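PDB 3F67: putative dienelactone hydrolase from Klebsiella pneumoniae subsp. pneumoniae MGH 78578, which probably hydrolyses ester or lactone bonds, as a presumed member of the dienelactone hydrolase family with an alpha/beta-hydrolase fold. Local coordinates for residues Ile34-Gln39 with Leu117-Phe122; Val38-Gly43 with Ala216-Ser221; Ile128-Ala133 with Lys159-Ile164; Ala144-Leu149 with Ala210-Asn215; Pro171-Tyr176 with Thr201-Val206. One frame throughout, in Å; residues are numbered along the deposited sequence. Where two conformers were deposited one is given.

Contact 1: Ile34-Gln39 with Leu117-Phe122; sequences IVIVVQ and LLITGF
Five backbone hydrogen bonds join Ile34-Gln39 to Leu117-Phe122, neighbouring parallel strands in the middle of the alpha/beta-hydrolase sheet. As usual in a parallel pair, alternate residues turn both N and O to the same neighbour. Ile36 thus binds Leu118 O and Thr120 N, and Val38 binds Phe122 N and, at 2.8 Å from its own N, Thr120 O; the remaining bond runs from Leu118 N to Ile34 O. Weaker CA-H...O contacts fill in between, among them Val37 CA to Thr120 O.

Apolar contacts lie on both faces of the sheet. On one, Leu117 has CG anti to its backbone N (chi1 -172°), a turn that lets CD1 touch both Ile34 CG2 and Ile36 CD1, while Ile119 CD1 lies 3.7 Å from Val38 CG2. Helices 93-108 and 124-133 pack here, and the absence of a side chain at Gly121 suits its close pairing with Val38. On the other face, beneath helix 46-57, Val35 CG1 meets the methyl of Thr120 at 3.8 Å, and Thr120 OG1 bonds to Val143 O. Branched aliphatic residues thus suit strands covered on both sides, and with the paired backbone polar groups satisfied the contact can be wholly buried.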
# COMPACT_ATOMS: atom_id res chain seq x y z
N ILE A 34 6.51 -6.72 10.02
CA ILE A 34 6.43 -5.32 9.60
C ILE A 34 5.35 -5.20 8.53
O ILE A 34 5.37 -5.98 7.57
CB ILE A 34 7.77 -4.91 8.92
CG1 ILE A 34 8.95 -5.11 9.91
CG2 ILE A 34 7.68 -3.49 8.32
CD1 ILE A 34 10.26 -5.31 9.20
N VAL A 35 4.45 -4.21 8.68
CA VAL A 35 3.58 -3.89 7.54
C VAL A 35 3.91 -2.46 7.10
O VAL A 35 3.62 -1.48 7.83
CB VAL A 35 2.06 -4.02 7.87
CG1 VAL A 35 1.21 -3.65 6.62
CG2 VAL A 35 1.74 -5.44 8.35
N ILE A 36 4.46 -2.32 5.91
CA ILE A 36 4.60 -0.96 5.32
C ILE A 36 3.20 -0.59 4.80
O ILE A 36 2.55 -1.41 4.15
CB ILE A 36 5.57 -1.01 4.20
CG1 ILE A 36 6.99 -1.37 4.74
CG2 ILE A 36 5.62 0.36 3.46
CD1 ILE A 36 8.01 -1.46 3.60
N VAL A 37 2.73 0.62 5.12
CA VAL A 37 1.37 1.04 4.75
C VAL A 37 1.54 2.15 3.71
O VAL A 37 2.16 3.20 4.01
CB VAL A 37 0.63 1.60 5.97
CG1 VAL A 37 -0.75 2.13 5.54
CG2 VAL A 37 0.42 0.47 7.03
N VAL A 38 1.01 1.94 2.50
CA VAL A 38 1.21 2.95 1.44
C VAL A 38 -0.03 3.81 1.26
O VAL A 38 -1.13 3.31 0.98
CB VAL A 38 1.55 2.33 0.07
CG1 VAL A 38 2.08 3.44 -0.92
CG2 VAL A 38 2.58 1.21 0.20
N GLN A 39 0.18 5.12 1.44
CA GLN A 39 -0.86 6.17 1.35
C GLN A 39 -1.67 6.18 0.04
O GLN A 39 -1.23 5.61 -0.99
CB GLN A 39 -0.10 7.50 1.42
CG GLN A 39 0.91 7.60 0.28
CD GLN A 39 1.57 8.98 0.23
OE1 GLN A 39 2.50 9.24 0.99
NE2 GLN A 39 1.06 9.86 -0.63
N LEU A 117 8.63 -9.21 6.28
CA LEU A 117 8.20 -7.95 5.65
C LEU A 117 6.94 -8.12 4.84
O LEU A 117 6.85 -8.99 3.97
CB LEU A 117 9.30 -7.43 4.70
CG LEU A 117 9.10 -6.02 4.10
CD1 LEU A 117 9.16 -4.87 5.13
CD2 LEU A 117 10.16 -5.81 2.94
N LEU A 118 5.99 -7.22 5.10
CA LEU A 118 4.64 -7.27 4.48
C LEU A 118 4.31 -5.85 3.99
O LEU A 118 4.90 -4.87 4.48
CB LEU A 118 3.61 -7.70 5.52
CG LEU A 118 3.88 -9.04 6.20
CD1 LEU A 118 3.00 -9.17 7.44
CD2 LEU A 118 3.66 -10.19 5.22
N ILE A 119 3.34 -5.71 3.07
CA ILE A 119 2.96 -4.37 2.66
C ILE A 119 1.48 -4.35 2.31
O ILE A 119 0.93 -5.33 1.77
CB ILE A 119 3.82 -3.91 1.45
CG1 ILE A 119 3.53 -2.46 1.08
CG2 ILE A 119 3.67 -4.88 0.23
CD1 ILE A 119 4.60 -1.90 0.02
N THR A 120 0.83 -3.24 2.62
CA THR A 120 -0.54 -3.01 2.13
C THR A 120 -0.66 -1.55 1.69
O THR A 120 0.04 -0.67 2.21
CB THR A 120 -1.59 -3.38 3.21
OG1 THR A 120 -2.89 -3.44 2.60
CG2 THR A 120 -1.61 -2.38 4.41
N GLY A 121 -1.54 -1.29 0.75
CA GLY A 121 -1.63 0.09 0.25
C GLY A 121 -2.98 0.32 -0.40
O GLY A 121 -3.63 -0.63 -0.81
N PHE A 122 -3.37 1.60 -0.49
CA PHE A 122 -4.75 1.95 -0.86
C PHE A 122 -4.73 2.92 -2.01
O PHE A 122 -3.99 3.88 -1.97
CB PHE A 122 -5.45 2.61 0.35
CG PHE A 122 -5.47 1.72 1.56
CD1 PHE A 122 -6.56 0.88 1.79
CD2 PHE A 122 -4.36 1.70 2.42
CE1 PHE A 122 -6.55 -0.02 2.93
CE2 PHE A 122 -4.31 0.80 3.50
CZ PHE A 122 -5.41 -0.05 3.75

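Contact 2: Val38-Gly43 with Ala216-Ser221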
# COMPACT_ATOMS: atom_id res chain seq x y z
N VAL A 38 1.01 1.94 2.50
CA VAL A 38 1.21 2.95 1.44
C VAL A 38 -0.03 3.81 1.26
O VAL A 38 -1.13 3.31 0.98
CB VAL A 38 1.55 2.33 0.07
CG1 VAL A 38 2.08 3.44 -0.92
CG2 VAL A 38 2.58 1.21 0.20
N GLN A 39 0.18 5.12 1.44
CA GLN A 39 -0.86 6.17 1.35
C GLN A 39 -1.67 6.18 0.04
O GLN A 39 -1.23 5.61 -0.99
CB GLN A 39 -0.10 7.50 1.42
CG GLN A 39 0.91 7.60 0.28
CD GLN A 39 1.57 8.98 0.23
OE1 GLN A 39 2.50 9.24 0.99
NE2 GLN A 39 1.06 9.86 -0.63
N GLU A 40 -2.85 6.83 0.08
CA GLU A 40 -3.52 7.31 -1.13
C GLU A 40 -2.81 8.60 -1.59
O GLU A 40 -1.71 8.94 -1.07
CB GLU A 40 -4.98 7.58 -0.81
CG GLU A 40 -5.68 6.38 -0.07
CD GLU A 40 -7.16 6.66 0.21
OE1 GLU A 40 -7.46 7.44 1.14
OE2 GLU A 40 -8.03 6.05 -0.45
N ILE A 41 -3.40 9.33 -2.54
CA ILE A 41 -2.78 10.58 -3.00
C ILE A 41 -2.79 11.71 -1.93
O ILE A 41 -2.20 12.77 -2.14
CB ILE A 41 -3.44 11.12 -4.28
CG1 ILE A 41 -4.94 11.37 -4.08
CG2 ILE A 41 -3.18 10.11 -5.42
CD1 ILE A 41 -5.62 12.02 -5.25
N PHE A 42 -3.44 11.45 -0.80
CA PHE A 42 -3.60 12.48 0.21
C PHE A 42 -2.48 12.52 1.22
O PHE A 42 -2.51 13.34 2.16
CB PHE A 42 -4.99 12.36 0.89
CG PHE A 42 -6.11 12.24 -0.10
CD1 PHE A 42 -6.34 13.26 -1.03
CD2 PHE A 42 -6.88 11.07 -0.16
CE1 PHE A 42 -7.38 13.15 -2.03
CE2 PHE A 42 -7.92 10.95 -1.13
CZ PHE A 42 -8.14 12.01 -2.07
N GLY A 43 -1.51 11.63 1.05
CA GLY A 43 -0.35 11.58 1.95
C GLY A 43 -0.68 10.86 3.24
O GLY A 43 -1.65 10.08 3.32
N ALA A 216 -12.34 3.75 3.16
CA ALA A 216 -12.05 5.09 3.72
C ALA A 216 -13.21 5.54 4.60
O ALA A 216 -14.18 6.19 4.14
CB ALA A 216 -11.78 6.11 2.60
N ASP A 217 -13.13 5.17 5.87
CA ASP A 217 -14.28 5.27 6.77
C ASP A 217 -14.69 6.71 7.03
O ASP A 217 -15.80 6.94 7.52
CB ASP A 217 -13.99 4.51 8.09
CG ASP A 217 -12.64 4.87 8.68
OD1 ASP A 217 -12.54 5.97 9.26
OD2 ASP A 217 -11.67 4.07 8.55
N TYR A 218 -13.83 7.68 6.69
CA TYR A 218 -14.16 9.09 6.89
C TYR A 218 -14.84 9.73 5.65
O TYR A 218 -15.21 10.93 5.68
CB TYR A 218 -12.90 9.88 7.31
CG TYR A 218 -11.92 10.11 6.19
CD1 TYR A 218 -11.91 11.33 5.47
CD2 TYR A 218 -11.00 9.11 5.83
CE1 TYR A 218 -10.99 11.53 4.42
CE2 TYR A 218 -10.08 9.31 4.81
CZ TYR A 218 -10.07 10.52 4.12
OH TYR A 218 -9.17 10.74 3.11
N ARG A 219 -14.99 8.97 4.58
CA ARG A 219 -15.45 9.52 3.29
C ARG A 219 -16.74 8.85 2.91
O ARG A 219 -17.04 7.74 3.38
CB ARG A 219 -14.44 9.29 2.14
CG ARG A 219 -13.04 9.77 2.37
CD ARG A 219 -12.39 10.37 1.12
NE ARG A 219 -11.89 9.43 0.08
CZ ARG A 219 -10.74 8.73 0.11
NH1 ARG A 219 -10.44 7.95 -0.91
NH2 ARG A 219 -9.89 8.76 1.15
N ALA A 220 -17.49 9.48 2.00
CA ALA A 220 -18.78 8.94 1.56
C ALA A 220 -18.69 7.63 0.78
O ALA A 220 -19.69 6.92 0.70
CB ALA A 220 -19.55 9.97 0.76
N SER A 221 -17.52 7.33 0.21
CA SER A 221 -17.28 6.08 -0.51
C SER A 221 -17.18 4.82 0.40
O SER A 221 -17.17 3.69 -0.10
CB SER A 221 -15.96 6.20 -1.29
OG SER A 221 -14.89 6.45 -0.39
O HOH W 1 -6.29 9.01 3.14
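Glu40 OE1 is gripped by Arg219 NH2 at 2.8 Å and by a water that donates to it, also at 2.8 Å, and that is weakly bonded to Tyr218 OH. The bond from NH2 is nearly straight (173°) and meets OE1 on its syn side, somewhat out of the carboxylate plane. Arg219 NH1 reaches Glu40 OE2 at 3.1 Å from above that plane, so the guanidinium holds the carboxylate end-on with one nitrogen to each oxygen, the two planes turned 31° apart. Glu40 is extended beyond CG, which carries its charge across to the other loop. These loops follow strands 32-38 and 202-207 of the alpha/beta-hydrolase fold, and each makes a type I turn, Glu40-Gly43 and Ala216-Arg219. Glu40 also touches the probable nucleophile elbow around Cys123, so the salt bridge probably links the Arg219 loop to the neighbourhood of the presumed active site. Phe42 CE2 lies over one face of the guanidinium, 3.7 Å from Arg219 NH2, the planes 74° apart; Ala216 CB lies off-centre over the opposite face, and the polar partners come at or near the edge. NH2 also bonds to Tyr218 OH at 2.9 Å, which limits rotation of the guanidinium.

Contact 3: Ile128-Ala133 with Lys159-Ile164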
# COMPACT_ATOMS: atom_id res chain seq x y z
N ILE A 128 1.04 0.91 -6.21
CA ILE A 128 2.43 0.81 -5.73
C ILE A 128 2.68 -0.54 -5.05
O ILE A 128 3.74 -1.15 -5.24
CB ILE A 128 2.73 2.01 -4.77
CG1 ILE A 128 2.72 3.35 -5.54
CG2 ILE A 128 4.06 1.79 -4.01
CD1 ILE A 128 3.75 3.45 -6.67
N THR A 129 1.68 -1.01 -4.31
CA THR A 129 1.75 -2.31 -3.66
C THR A 129 2.06 -3.43 -4.67
O THR A 129 2.95 -4.24 -4.43
CB THR A 129 0.47 -2.58 -2.83
OG1 THR A 129 0.48 -1.69 -1.71
CG2 THR A 129 0.51 -4.01 -2.20
N TRP A 130 1.32 -3.49 -5.79
CA TRP A 130 1.64 -4.48 -6.82
C TRP A 130 3.07 -4.33 -7.32
O TRP A 130 3.80 -5.32 -7.47
CB TRP A 130 0.70 -4.30 -8.02
CG TRP A 130 -0.72 -4.78 -7.82
CD1 TRP A 130 -1.85 -3.99 -7.62
CD2 TRP A 130 -1.18 -6.14 -7.86
NE1 TRP A 130 -2.98 -4.81 -7.54
CE2 TRP A 130 -2.59 -6.12 -7.67
CE3 TRP A 130 -0.52 -7.39 -8.01
CZ2 TRP A 130 -3.37 -7.29 -7.65
CZ3 TRP A 130 -1.30 -8.57 -8.00
CH2 TRP A 130 -2.71 -8.51 -7.82
N LEU A 131 3.44 -3.09 -7.64
CA LEU A 131 4.80 -2.86 -8.15
C LEU A 131 5.87 -3.34 -7.17
O LEU A 131 6.91 -3.91 -7.58
CB LEU A 131 5.03 -1.38 -8.50
CG LEU A 131 4.11 -0.76 -9.57
CD1 LEU A 131 4.56 0.69 -9.91
CD2 LEU A 131 3.95 -1.59 -10.79
N TYR A 132 5.68 -3.02 -5.87
CA TYR A 132 6.67 -3.37 -4.86
C TYR A 132 6.81 -4.89 -4.72
O TYR A 132 7.94 -5.42 -4.50
CB TYR A 132 6.32 -2.75 -3.48
CG TYR A 132 7.52 -2.74 -2.58
CD1 TYR A 132 8.65 -1.98 -2.90
CD2 TYR A 132 7.54 -3.54 -1.44
CE1 TYR A 132 9.78 -2.01 -2.10
CE2 TYR A 132 8.68 -3.57 -0.60
CZ TYR A 132 9.78 -2.80 -0.95
OH TYR A 132 10.91 -2.81 -0.16
N ALA A 133 5.69 -5.61 -4.89
CA ALA A 133 5.74 -7.06 -4.86
C ALA A 133 6.58 -7.67 -6.00
O ALA A 133 7.09 -8.78 -5.84
CB ALA A 133 4.29 -7.68 -4.84
N LYS A 159 5.58 1.40 -15.94
CA LYS A 159 4.99 0.04 -15.89
C LYS A 159 3.80 0.05 -14.99
O LYS A 159 3.81 0.75 -13.99
CB LYS A 159 5.97 -1.02 -15.39
CG LYS A 159 7.30 -0.93 -16.14
CD LYS A 159 7.77 -2.26 -16.61
CE LYS A 159 9.23 -2.15 -17.06
NZ LYS A 159 10.01 -3.29 -16.49
N HIS A 160 2.78 -0.74 -15.35
CA HIS A 160 1.60 -0.92 -14.49
C HIS A 160 1.54 -2.37 -14.01
O HIS A 160 2.33 -3.20 -14.48
CB HIS A 160 0.35 -0.54 -15.30
CG HIS A 160 0.28 0.93 -15.57
ND1 HIS A 160 0.27 1.87 -14.56
CD2 HIS A 160 0.29 1.62 -16.73
CE1 HIS A 160 0.24 3.08 -15.09
NE2 HIS A 160 0.25 2.96 -16.41
N PRO A 161 0.66 -2.66 -13.05
CA PRO A 161 0.62 -4.01 -12.51
C PRO A 161 0.51 -5.09 -13.60
O PRO A 161 1.14 -6.15 -13.46
CB PRO A 161 -0.58 -3.97 -11.53
CG PRO A 161 -0.53 -2.52 -11.00
CD PRO A 161 -0.17 -1.71 -12.25
N VAL A 162 -0.23 -4.83 -14.68
CA VAL A 162 -0.37 -5.88 -15.72
C VAL A 162 1.00 -6.24 -16.27
O VAL A 162 1.24 -7.39 -16.58
CB VAL A 162 -1.30 -5.49 -16.88
CG1 VAL A 162 -2.78 -5.56 -16.44
CG2 VAL A 162 -0.93 -4.14 -17.45
N ASP A 163 1.91 -5.25 -16.34
CA ASP A 163 3.27 -5.45 -16.94
C ASP A 163 4.24 -6.24 -16.06
O ASP A 163 5.23 -6.83 -16.55
CB ASP A 163 3.93 -4.09 -17.24
CG ASP A 163 3.14 -3.27 -18.18
OD1 ASP A 163 2.78 -3.78 -19.28
OD2 ASP A 163 2.83 -2.12 -17.84
N ILE A 164 4.00 -6.22 -14.74
CA ILE A 164 4.96 -6.80 -13.80
C ILE A 164 4.49 -8.07 -13.17
O ILE A 164 5.22 -8.67 -12.39
CB ILE A 164 5.44 -5.77 -12.73
CG1 ILE A 164 4.27 -5.07 -12.01
CG2 ILE A 164 6.24 -4.70 -13.43
CD1 ILE A 164 3.50 -5.92 -11.01
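Trp130 and Leu131 are the two residues of helix 124-133 that meet Lys159-Ile164, a loop leading into a short, weakly bonded helix. Trp130 comes first. Its CB rests 3.7 Å from Pro161 CG, and the two side chains cross at about a right angle. Pro161 CB lies over one indole face, 4.2 Å from the centroid of the five-membered ring and 28° off its normal, a CH-pi contact well suited to the compact, rigid proline ring, whose CH groups can face the indole. The backbone of Trp130 also takes part, since Ile164 CD1 reaches its carbonyl O at 3.6 Å. The indole NE1 is engaged elsewhere, by Tyr176 OH, so the ring is held both by its face and by its polar edge.

One residue on, Leu131 swings its side chain toward the loop with CG anti to the carbonyl carbon (chi1 -60°). CD2 then does most of the touching: it lies 3.7 Å from Ile164 CG1 and 4.0 Å from Lys159 O, and it also brushes the backbone at His160 and Pro161. Within the loop, His160 N is bound by the anti lone pair of Asp163 OD2 at 2.8 Å, with a nearly straight N-H...O angle of 178°, and Lys153 salt-bridges the same carboxylate.

No hydrogen bond crosses between the two segments, so shape matching and apolar burial join them, while polar bonds within the loop help fix its form.

Contact 4: Ala144-Leu149 with Ala210-Asn215; sequences AWYGKL and ADHAFN
Tyr146 CB sits 3.9 Å from His212 ND1, and from there the ring passes in among residues 212-215. Behind it, His212 CE1 lies 3.1 Å from Tyr146 O, a buried oxygen for which no hydrogen-bond partner is modelled. CD1 points over the face of the His212 ring, an edge-to-face pair with planes at 57°. On the other flank, CD2 comes within 3.5 Å of Phe214 CE2 and Tyr146 CE2 lies over the Phe214 face, making an offset edge-to-face pair. Ala213 N stands above the centre of one tyrosine face, and Ala213 CA is 3.3 Å from both CE1 and CZ; Trp145 CB covers the opposite face, so a flat aromatic suits this narrow slot. With Trp145 the three rings form an aromatic cluster between the segment leaving strand 141-145 and the loop after strand 202-207. In alpha/beta-hydrolases that loop carries the catalytic histidine, and His212, bonded through ND1 to Asp180 and touching Cys123, is probably the histidine of a Cys-His-Asp triad. At the tip, Tyr146 OH accepts a hydrogen bond from Asn215 N at 3.1 Å. A chi1 of -165° lays the Asn215 amide over the Trp145 indole, the planes 29° apart.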
# COMPACT_ATOMS: atom_id res chain seq x y z
N ALA A 144 -3.23 -5.34 -1.88
CA ALA A 144 -3.40 -4.08 -2.66
C ALA A 144 -4.90 -3.78 -2.65
O ALA A 144 -5.72 -4.63 -3.06
CB ALA A 144 -2.92 -4.31 -4.07
N TRP A 145 -5.27 -2.59 -2.18
CA TRP A 145 -6.67 -2.19 -2.21
C TRP A 145 -6.91 -1.22 -3.35
O TRP A 145 -6.34 -0.15 -3.37
CB TRP A 145 -7.07 -1.49 -0.93
CG TRP A 145 -6.84 -2.25 0.36
CD1 TRP A 145 -5.61 -2.60 0.92
CD2 TRP A 145 -7.85 -2.65 1.32
NE1 TRP A 145 -5.83 -3.22 2.16
CE2 TRP A 145 -7.18 -3.23 2.43
CE3 TRP A 145 -9.26 -2.57 1.33
CZ2 TRP A 145 -7.89 -3.77 3.57
CZ3 TRP A 145 -9.99 -3.03 2.47
CH2 TRP A 145 -9.28 -3.63 3.57
N TYR A 146 -7.78 -1.63 -4.27
CA TYR A 146 -8.25 -0.83 -5.43
C TYR A 146 -7.15 0.06 -6.01
O TYR A 146 -7.29 1.30 -6.06
CB TYR A 146 -9.50 -0.03 -5.05
CG TYR A 146 -9.62 0.42 -3.60
CD1 TYR A 146 -9.02 1.60 -3.15
CD2 TYR A 146 -10.39 -0.31 -2.70
CE1 TYR A 146 -9.15 2.03 -1.83
CE2 TYR A 146 -10.55 0.13 -1.37
CZ TYR A 146 -9.93 1.26 -0.95
OH TYR A 146 -10.08 1.69 0.33
N GLY A 147 -6.07 -0.59 -6.45
CA GLY A 147 -4.96 0.04 -7.17
C GLY A 147 -5.16 -0.13 -8.68
O GLY A 147 -5.45 -1.25 -9.15
N LYS A 148 -4.98 0.95 -9.44
CA LYS A 148 -5.05 0.91 -10.90
C LYS A 148 -4.18 -0.20 -11.47
O LYS A 148 -3.02 -0.31 -11.08
CB LYS A 148 -4.55 2.23 -11.49
CG LYS A 148 -4.32 2.15 -12.98
CD LYS A 148 -3.27 3.17 -13.48
CE LYS A 148 -3.44 4.46 -12.75
NZ LYS A 148 -4.88 4.86 -12.83
N LEU A 149 -4.73 -0.98 -12.41
CA LEU A 149 -4.04 -2.17 -12.96
C LEU A 149 -3.44 -1.99 -14.35
O LEU A 149 -2.43 -2.62 -14.70
CB LEU A 149 -5.06 -3.31 -13.03
CG LEU A 149 -5.57 -3.72 -11.62
CD1 LEU A 149 -6.75 -4.68 -11.82
CD2 LEU A 149 -4.48 -4.44 -10.75
N ALA A 210 -19.34 -2.32 -3.62
CA ALA A 210 -18.36 -1.31 -3.22
C ALA A 210 -17.86 -0.46 -4.37
O ALA A 210 -17.64 -0.95 -5.46
CB ALA A 210 -17.15 -2.00 -2.57
N ASP A 211 -17.60 0.81 -4.08
CA ASP A 211 -16.98 1.73 -5.04
C ASP A 211 -15.49 1.76 -4.76
O ASP A 211 -14.97 0.97 -3.92
CB ASP A 211 -17.58 3.12 -4.80
CG ASP A 211 -17.47 4.06 -5.99
OD1 ASP A 211 -16.60 3.89 -6.88
OD2 ASP A 211 -18.29 5.00 -6.01
N HIS A 212 -14.78 2.66 -5.44
CA HIS A 212 -13.39 2.98 -5.10
C HIS A 212 -13.33 3.48 -3.65
O HIS A 212 -14.30 4.05 -3.15
CB HIS A 212 -12.86 4.10 -6.03
CG HIS A 212 -11.36 4.23 -6.01
ND1 HIS A 212 -10.51 3.35 -6.67
CD2 HIS A 212 -10.55 5.12 -5.39
CE1 HIS A 212 -9.26 3.72 -6.48
NE2 HIS A 212 -9.25 4.78 -5.69
N ALA A 213 -12.21 3.23 -2.97
CA ALA A 213 -11.97 3.80 -1.63
C ALA A 213 -13.03 3.36 -0.61
O ALA A 213 -13.45 4.12 0.29
CB ALA A 213 -11.86 5.35 -1.69
N PHE A 214 -13.43 2.11 -0.72
CA PHE A 214 -14.50 1.63 0.16
C PHE A 214 -14.07 1.39 1.61
O PHE A 214 -14.91 1.18 2.48
CB PHE A 214 -15.22 0.39 -0.44
CG PHE A 214 -14.36 -0.85 -0.53
CD1 PHE A 214 -14.13 -1.65 0.62
CD2 PHE A 214 -13.83 -1.27 -1.75
CE1 PHE A 214 -13.37 -2.83 0.52
CE2 PHE A 214 -13.05 -2.46 -1.86
CZ PHE A 214 -12.83 -3.22 -0.73
N ASN A 215 -12.76 1.37 1.86
CA ASN A 215 -12.28 1.30 3.22
C ASN A 215 -12.08 2.66 3.89
O ASN A 215 -11.72 2.72 5.07
CB ASN A 215 -10.95 0.53 3.21
CG ASN A 215 -10.53 0.08 4.59
OD1 ASN A 215 -11.28 -0.63 5.29
ND2 ASN A 215 -9.33 0.51 5.02

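Contact 5: Pro171-Tyr176 with Thr201-Val206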
# COMPACT_ATOMS: atom_id res chain seq x y z
N PRO A 171 3.06 -13.49 -2.67
CA PRO A 171 1.61 -13.61 -2.89
C PRO A 171 0.90 -12.27 -2.69
O PRO A 171 1.14 -11.61 -1.66
CB PRO A 171 1.15 -14.60 -1.79
CG PRO A 171 2.39 -15.30 -1.39
CD PRO A 171 3.52 -14.35 -1.56
N VAL A 172 0.07 -11.88 -3.67
CA VAL A 172 -0.62 -10.59 -3.59
C VAL A 172 -2.10 -10.84 -3.59
O VAL A 172 -2.61 -11.55 -4.46
CB VAL A 172 -0.32 -9.68 -4.79
CG1 VAL A 172 -0.99 -8.35 -4.57
CG2 VAL A 172 1.21 -9.47 -4.96
N LEU A 173 -2.79 -10.27 -2.61
CA LEU A 173 -4.27 -10.29 -2.57
C LEU A 173 -4.74 -8.90 -3.00
O LEU A 173 -4.28 -7.89 -2.43
CB LEU A 173 -4.72 -10.48 -1.11
CG LEU A 173 -6.19 -10.21 -0.81
CD1 LEU A 173 -7.16 -11.15 -1.63
CD2 LEU A 173 -6.43 -10.48 0.70
N GLY A 174 -5.65 -8.82 -3.97
CA GLY A 174 -6.22 -7.51 -4.33
C GLY A 174 -7.64 -7.42 -3.81
O GLY A 174 -8.40 -8.38 -3.87
N LEU A 175 -8.02 -6.26 -3.28
CA LEU A 175 -9.39 -6.05 -2.77
C LEU A 175 -9.99 -4.91 -3.60
O LEU A 175 -9.55 -3.77 -3.49
CB LEU A 175 -9.31 -5.68 -1.26
CG LEU A 175 -8.68 -6.81 -0.41
CD1 LEU A 175 -8.40 -6.29 1.03
CD2 LEU A 175 -9.62 -8.09 -0.35
N TYR A 176 -10.98 -5.24 -4.45
CA TYR A 176 -11.45 -4.32 -5.49
C TYR A 176 -12.97 -4.14 -5.39
O TYR A 176 -13.67 -5.04 -4.90
CB TYR A 176 -11.01 -4.86 -6.88
CG TYR A 176 -9.55 -4.49 -7.14
CD1 TYR A 176 -8.51 -5.08 -6.37
CD2 TYR A 176 -9.21 -3.54 -8.11
CE1 TYR A 176 -7.21 -4.72 -6.54
CE2 TYR A 176 -7.86 -3.17 -8.32
CZ TYR A 176 -6.87 -3.77 -7.54
OH TYR A 176 -5.55 -3.38 -7.68
N THR A 201 1.14 -16.42 -7.65
CA THR A 201 0.23 -16.67 -6.52
C THR A 201 -0.45 -15.35 -6.18
O THR A 201 0.18 -14.44 -5.65
CB THR A 201 1.02 -17.18 -5.31
OG1 THR A 201 1.58 -18.45 -5.66
CG2 THR A 201 0.10 -17.36 -4.07
N ALA A 202 -1.73 -15.22 -6.54
CA ALA A 202 -2.43 -13.97 -6.40
C ALA A 202 -3.90 -14.20 -6.62
O ALA A 202 -4.30 -15.11 -7.36
CB ALA A 202 -1.91 -12.91 -7.45
N GLU A 203 -4.73 -13.37 -6.01
CA GLU A 203 -6.14 -13.40 -6.34
C GLU A 203 -6.64 -12.01 -6.11
O GLU A 203 -6.07 -11.26 -5.31
CB GLU A 203 -6.90 -14.37 -5.45
CG GLU A 203 -6.85 -13.91 -4.01
CD GLU A 203 -7.23 -15.01 -3.06
OE1 GLU A 203 -8.09 -14.77 -2.20
OE2 GLU A 203 -6.66 -16.13 -3.21
N ILE A 204 -7.70 -11.69 -6.82
CA ILE A 204 -8.41 -10.41 -6.72
C ILE A 204 -9.85 -10.71 -6.29
O ILE A 204 -10.58 -11.47 -6.95
CB ILE A 204 -8.42 -9.66 -8.10
CG1 ILE A 204 -6.97 -9.28 -8.45
CG2 ILE A 204 -9.28 -8.42 -8.03
CD1 ILE A 204 -6.77 -8.74 -9.91
N VAL A 205 -10.23 -10.15 -5.15
CA VAL A 205 -11.59 -10.29 -4.65
C VAL A 205 -12.33 -9.03 -5.04
O VAL A 205 -11.85 -7.92 -4.77
CB VAL A 205 -11.56 -10.46 -3.13
CG1 VAL A 205 -13.02 -10.38 -2.51
CG2 VAL A 205 -10.83 -11.80 -2.77
N VAL A 206 -13.49 -9.19 -5.71
CA VAL A 206 -14.29 -8.05 -6.15
C VAL A 206 -15.58 -7.96 -5.34
O VAL A 206 -16.36 -8.93 -5.29
CB VAL A 206 -14.65 -8.18 -7.63
CG1 VAL A 206 -15.45 -6.95 -8.06
CG2 VAL A 206 -13.37 -8.28 -8.47
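A beta-alpha-beta unit, strand 172-177, helix 185-197 and strand 202-207, brings these two parallel strands together at one edge of the alpha/beta-hydrolase sheet. Their backbones share five hydrogen bonds. Gly174 turns both its N and its O to strand 202-206, N to Glu203 O and O to Val205 N, each at 2.8 Å; Tyr176 N to Val205 O is equally short, while the bonds from Val172 N to Thr201 O and from Glu203 N to Val172 O are longer.

Side chains divide between two faces. On one, Leu173, Glu203 and Val205 pack on helix 224-238, and Leu175 on Val143 and Trp145. The chi1 of 166° swings Leu173 CG away from the backbone N and sends CD1 to Val205 CG2 at 3.9 Å. Leu175 and Val205 run side by side. Ile204 and Tyr176 lie on the other face, where helix 185-197 packs on Ile204. Gly174, bare on that face, lets the Tyr176 ring lie with its edge against Gly174 CA, and the ring's hydroxyl bonds to Gly147 O. Across the strands, Ile204 CG2 reaches the same ring at Tyr176 CD1, 3.8 Å away.

Overall arrangement
Contacts 1 and 5 pair strands of one mixed sheet, their centres about 15 Å apart, and strand 141-145 of contact 4 runs between them. Contact 3 joins helix 124-133, which directly follows strand 116-122 of contact 1, to the short helix 161-164. Along the chain, contact 1 shares Val38 and Gln39 with contact 2 and closes before contacts 3, 4 and 5 open; these three fall within the loop closed by contact 2, contact 5 is nested inside contact 4, and contacts 3 and 4 alternate. Contacts 2 and 4, about 10 Å apart between centres, bring loops that follow strands together around the probable Cys-His-Asp site, so the sheet acts as their platform.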